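Local coordinates for putative fusidic acid resistance protein (Staphylococcus aureus, PDB 2YB5) that confers resistance to fusidic acid, probably by binding elongation factor G and promoting its clearance from the ribosome, at residues K106-N111 and L121-N126. Numbering follows the deposited sequence.
Sequences KRPDIN and LGWNDN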
loop_
_atom_site.group_PDB
_atom_site.type_symbol
_atom_site.label_atom_id
_atom_site.label_comp_id
_atom_site.label_asym_id
_atom_site.label_seq_id
_atom_site.Cartn_x
_atom_site.Cartn_y
_atom_site.Cartn_z
ATOM N N LYS A 106 -7.606 12.812 17.936
ATOM C CA LYS A 106 -7.718 13.487 16.654
ATOM C C LYS A 106 -8.155 12.481 15.592
ATOM O O LYS A 106 -7.496 11.451 15.374
ATOM C CB LYS A 106 -6.401 14.125 16.227
ATOM C CG LYS A 106 -6.445 14.685 14.811
ATOM C CD LYS A 106 -5.351 15.699 14.539
ATOM C CE LYS A 106 -5.639 16.477 13.255
ATOM N NZ LYS A 106 -4.808 17.719 13.158
ATOM N N ARG A 107 -9.258 12.801 14.929
ATOM C CA ARG A 107 -9.774 11.975 13.853
ATOM C C ARG A 107 -9.110 12.362 12.526
ATOM O O ARG A 107 -8.685 13.507 12.347
ATOM C CB ARG A 107 -11.309 12.077 13.813
ATOM C CG ARG A 107 -11.976 11.033 14.734
ATOM C CD ARG A 107 -13.009 11.575 15.704
ATOM N NE ARG A 107 -14.294 11.807 15.073
ATOM C CZ ARG A 107 -15.481 11.833 15.691
ATOM N NH1 ARG A 107 -15.609 11.617 17.002
ATOM N NH2 ARG A 107 -16.571 12.075 14.975
ATOM N N PRO A 108 -8.973 11.397 11.603
ATOM C CA PRO A 108 -8.449 11.724 10.290
ATOM C C PRO A 108 -9.474 12.506 9.454
ATOM O O PRO A 108 -10.677 12.395 9.680
ATOM C CB PRO A 108 -8.184 10.359 9.674
ATOM C CG PRO A 108 -9.133 9.459 10.312
ATOM C CD PRO A 108 -9.399 9.990 11.686
ATOM N N ASP A 109 -8.970 13.279 8.500
ATOM C CA ASP A 109 -9.794 14.080 7.607
ATOM C C ASP A 109 -10.181 13.212 6.417
ATOM O O ASP A 109 -9.339 12.883 5.583
ATOM C CB ASP A 109 -8.990 15.295 7.149
ATOM C CG ASP A 109 -9.821 16.306 6.384
ATOM O OD1 ASP A 109 -10.938 15.980 5.906
ATOM O OD2 ASP A 109 -9.331 17.452 6.272
ATOM N N ILE A 110 -11.445 12.819 6.362
ATOM C CA ILE A 110 -11.951 11.960 5.290
ATOM C C ILE A 110 -11.829 12.564 3.887
ATOM O O ILE A 110 -11.836 11.829 2.899
ATOM C CB ILE A 110 -13.420 11.539 5.541
ATOM C CG1 ILE A 110 -14.359 12.750 5.677
ATOM C CG2 ILE A 110 -13.500 10.675 6.779
ATOM C CD1 ILE A 110 -14.888 13.291 4.362
ATOM N N ASN A 111 -11.739 13.893 3.805
ATOM C CA ASN A 111 -11.574 14.589 2.527
ATOM C C ASN A 111 -10.192 14.372 1.951
ATOM O O ASN A 111 -9.998 14.439 0.740
ATOM C CB ASN A 111 -11.832 16.089 2.693
ATOM C CG ASN A 111 -13.238 16.389 3.166
ATOM O OD1 ASN A 111 -14.210 15.888 2.606
ATOM N ND2 ASN A 111 -13.356 17.207 4.210
ATOM N N LEU A 121 -4.681 3.028 7.095
ATOM C CA LEU A 121 -4.966 4.435 7.351
ATOM C C LEU A 121 -4.003 4.992 8.390
ATOM O O LEU A 121 -4.081 4.635 9.580
ATOM C CB LEU A 121 -6.408 4.604 7.830
ATOM C CG LEU A 121 -6.851 6.049 8.047
ATOM C CD1 LEU A 121 -6.558 6.898 6.800
ATOM C CD2 LEU A 121 -8.327 6.063 8.407
ATOM N N GLY A 122 -3.109 5.873 7.941
ATOM C CA GLY A 122 -2.113 6.462 8.809
ATOM C C GLY A 122 -2.251 7.963 8.807
ATOM O O GLY A 122 -2.232 8.583 7.739
ATOM N N TRP A 123 -2.395 8.547 9.990
ATOM C CA TRP A 123 -2.547 9.999 10.112
ATOM C C TRP A 123 -1.865 10.541 11.341
ATOM O O TRP A 123 -1.756 9.857 12.367
ATOM C CB TRP A 123 -4.020 10.426 10.120
ATOM C CG TRP A 123 -4.819 10.130 11.393
ATOM C CD1 TRP A 123 -5.177 11.028 12.370
ATOM C CD2 TRP A 123 -5.406 8.877 11.774
ATOM N NE1 TRP A 123 -5.941 10.404 13.331
ATOM C CE2 TRP A 123 -6.095 9.086 12.990
ATOM C CE3 TRP A 123 -5.408 7.594 11.211
ATOM C CZ2 TRP A 123 -6.757 8.058 13.659
ATOM C CZ3 TRP A 123 -6.093 6.580 11.866
ATOM C CH2 TRP A 123 -6.742 6.816 13.080
ATOM N N ASN A 124 -1.427 11.789 11.229
ATOM C CA ASN A 124 -0.608 12.402 12.252
ATOM C C ASN A 124 -1.415 13.372 13.111
ATOM O O ASN A 124 -2.312 14.070 12.622
ATOM C CB ASN A 124 0.611 13.092 11.611
ATOM C CG ASN A 124 1.524 12.116 10.867
ATOM O OD1 ASN A 124 1.511 10.901 11.122
ATOM N ND2 ASN A 124 2.318 12.640 9.933
ATOM N N ASP A 125 -1.121 13.365 14.407
ATOM C CA ASP A 125 -1.567 14.419 15.306
ATOM C C ASP A 125 -0.318 15.182 15.760
ATOM O O ASP A 125 0.315 14.819 16.747
ATOM C CB ASP A 125 -2.322 13.836 16.505
ATOM C CG ASP A 125 -2.824 14.908 17.465
ATOM O OD1 ASP A 125 -2.846 16.100 17.083
ATOM O OD2 ASP A 125 -3.202 14.555 18.606
ATOM N N ASN A 126 0.019 16.229 15.009
ATOM C CA ASN A 126 1.183 17.073 15.272
ATOM C C ASN A 126 1.201 17.741 16.656
ATOM O O ASN A 126 2.269 18.105 17.144
ATOM C CB ASN A 126 1.300 18.172 14.197
ATOM C CG ASN A 126 1.462 17.617 12.772
ATOM O OD1 ASN A 126 1.369 18.363 11.796
ATOM N ND2 ASN A 126 1.706 16.314 12.653
HETATM O O HOH W 1 -5.142 12.606 19.325
#
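Lys106 and Asp125 meet where the loop that follows helix 92-98 runs past strand 121-125, an outermost strand of the antiparallel sheet in the treble-clef zinc-finger domain. The lysine touches with its aliphatic part: CG stands anti to the backbone N (chi1 173°) and the chain then stays extended, which lays CD 3.6 Å from Asp125 OD1 and carries it past the carbonyl O of Asn124. NZ ends 4.7 Å from Asp125 OD1, too far for a salt bridge, although the opposite charges may still attract weakly. That carboxylate oxygen is instead hydrogen-bonded to Ser127, while OD2 accepts from a water that in turn accepts from Lys106 N, closing a bridge between backbone and carboxylate. The carbonyl of Lys106 makes the direct polar link. Its O lies at the edge of the Trp123 indole, close to the ring plane, and takes the NE1 proton over 2.8 Å with an N-H...O angle of 162°; seen from the carbonyl, the nitrogen sits above the peptide plane. This bond satisfies the polar atom of an otherwise apolar, buried ring and, together with the proline on its face, would hold the ring's rotation. Arg107 turns its side chain from the strand toward helix 92-98, where Leu95 also touches Pro108 and Trp123. Pro108 then covers one face of the indole: CB stands 3.8 Å from the centroid of the five-membered ring, a CH-pi contact only 15° off the normal, while CD sits above the same face, offset toward the rim, 3.7 Å from CE2. Pro108 CG rests 4.0 Å from Leu121 CD2. Beyond the proline the loop leaves the strand, and Asp109 folds back in an Asx turn, OD1 accepting from Asn111 N at 3.1 Å, met from above the carboxylate plane.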